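Local atomic coordinates of PROTEIN (hypothetical protein EF0366) (Enterococcus faecalis, PDB entry 1VPY), a protein that is of unknown function but adopts a TIM alpha/beta barrel fold and belongs to the DUF72 family. Residues 48-52 with 53-57. Numbering follows the deposited sequence.
Sequences DTAYY and GIPPK
Ala50 and Pro55 meet where the chain leaves the short, weakly bonded helix 49-52 and turns toward helix 57-65. The methyl CB of Ala50 lies 3.6 Å from CD of the Pro55 ring, a purely apolar touch between two buried residues. Beside it the backbone carbonyl of Gly53 has its O 3.3 Å from Ala50 CA, with an angle of 159° at the hydrogen that fits a CA-H...O contact. Val60 and Trp63 of helix 57-65 pack on Pro55, and Met105 on Ala50. Ile54 points away from 48-52, and its side chain rests on Phe101 and Ser104 of helix 94-104. The solvent side is at exposed Tyr52. With CG anti to its carbonyl carbon and beside the backbone N (chi1 -61°), its ring is carried across the outside of the turn, its edge at Thr49 O and CD2 of Tyr51 3.8 Å above one face. Within the turn, Tyr51 N donates to Asp48 O at 2.9 Å. This helical turn and the loop after it link strand 44-47 of the barrel to helix 57-65; lacking conventional hydrogen bonds between 48-52 and 53-57, their conformation probably depends on the buried Ala50-Pro55 touch and its neighbours.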
loop_
_atom_site.group_PDB
_atom_site.type_symbol
_atom_site.label_atom_id
_atom_site.label_comp_id
_atom_site.label_asym_id
_atom_site.label_seq_id
_atom_site.Cartn_x
_atom_site.Cartn_y
_atom_site.Cartn_z
ATOM N N ASP A 48 -6.878 -6.783 -0.467
ATOM C CA ASP A 48 -7.219 -6.461 0.909
ATOM C C ASP A 48 -7.802 -7.651 1.658
ATOM O O ASP A 48 -7.985 -7.602 2.864
ATOM C CB ASP A 48 -8.197 -5.294 0.925
ATOM C CG ASP A 48 -7.548 -3.985 0.515
ATOM O OD1 ASP A 48 -6.316 -3.948 0.302
ATOM O OD2 ASP A 48 -8.275 -2.981 0.407
ATOM N N THR A 49 -8.069 -8.723 0.920
ATOM C CA THR A 49 -8.715 -9.929 1.435
ATOM C C THR A 49 -8.140 -10.469 2.757
ATOM O O THR A 49 -8.896 -10.885 3.632
ATOM C CB THR A 49 -8.751 -11.027 0.333
ATOM O OG1 THR A 49 -9.204 -12.265 0.881
ATOM C CG2 THR A 49 -7.383 -11.224 -0.274
ATOM N N ALA A 50 -6.815 -10.440 2.902
ATOM C CA ALA A 50 -6.140 -10.994 4.084
ATOM C C ALA A 50 -6.177 -10.064 5.298
ATOM O O ALA A 50 -5.830 -10.463 6.410
ATOM C CB ALA A 50 -4.705 -11.390 3.752
ATOM N N TYR A 51 -6.592 -8.826 5.076
ATOM C CA TYR A 51 -6.797 -7.877 6.155
ATOM C C TYR A 51 -7.919 -8.358 7.067
ATOM O O TYR A 51 -7.904 -8.096 8.274
ATOM C CB TYR A 51 -7.135 -6.501 5.572
ATOM C CG TYR A 51 -7.413 -5.408 6.579
ATOM C CD1 TYR A 51 -6.369 -4.689 7.163
ATOM C CD2 TYR A 51 -8.722 -5.073 6.926
ATOM C CE1 TYR A 51 -6.622 -3.671 8.076
ATOM C CE2 TYR A 51 -8.985 -4.063 7.840
ATOM C CZ TYR A 51 -7.932 -3.366 8.408
ATOM O OH TYR A 51 -8.189 -2.366 9.309
ATOM N N TYR A 52 -8.884 -9.071 6.489
ATOM C CA TYR A 52 -10.080 -9.494 7.228
ATOM C C TYR A 52 -9.923 -10.854 7.857
ATOM O O TYR A 52 -10.592 -11.165 8.842
ATOM C CB TYR A 52 -11.307 -9.473 6.320
ATOM C CG TYR A 52 -11.563 -8.097 5.794
ATOM C CD1 TYR A 52 -12.260 -7.158 6.559
ATOM C CD2 TYR A 52 -11.068 -7.712 4.552
ATOM C CE1 TYR A 52 -12.478 -5.877 6.084
ATOM C CE2 TYR A 52 -11.277 -6.434 4.066
ATOM C CZ TYR A 52 -11.981 -5.524 4.834
ATOM O OH TYR A 52 -12.183 -4.262 4.339
ATOM N N GLY A 53 -9.039 -11.656 7.272
ATOM C CA GLY A 53 -8.775 -13.008 7.733
ATOM C C GLY A 53 -7.648 -13.595 6.914
ATOM O O GLY A 53 -7.633 -13.476 5.688
ATOM N N ILE A 54 -6.698 -14.221 7.601
ATOM C CA ILE A 54 -5.541 -14.814 6.953
ATOM C C ILE A 54 -5.977 -16.048 6.165
ATOM O O ILE A 54 -6.481 -17.003 6.744
ATOM C CB ILE A 54 -4.445 -15.156 7.980
ATOM C CG1 ILE A 54 -3.984 -13.876 8.691
ATOM C CG2 ILE A 54 -3.276 -15.865 7.303
ATOM C CD1 ILE A 54 -3.047 -14.105 9.864
ATOM N N PRO A 55 -5.797 -16.025 4.833
ATOM C CA PRO A 55 -6.256 -17.117 3.978
ATOM C C PRO A 55 -5.366 -18.352 4.130
ATOM O O PRO A 55 -4.238 -18.222 4.604
ATOM C CB PRO A 55 -6.102 -16.533 2.574
ATOM C CG PRO A 55 -4.972 -15.592 2.696
ATOM C CD PRO A 55 -5.115 -14.975 4.056
ATOM N N PRO A 56 -5.863 -19.544 3.746
ATOM C CA PRO A 56 -4.973 -20.709 3.791
ATOM C C PRO A 56 -3.900 -20.643 2.701
ATOM O O PRO A 56 -4.162 -20.145 1.607
ATOM C CB PRO A 56 -5.921 -21.890 3.566
ATOM C CG PRO A 56 -7.090 -21.320 2.857
ATOM C CD PRO A 56 -7.221 -19.893 3.285
ATOM N N LYS A 57 -2.707 -21.146 3.014
ATOM C CA LYS A 57 -1.541 -21.075 2.122
ATOM C C LYS A 57 -1.841 -21.411 0.657
ATOM O O LYS A 57 -1.344 -20.743 -0.249
ATOM C CB LYS A 57 -0.402 -21.958 2.650
#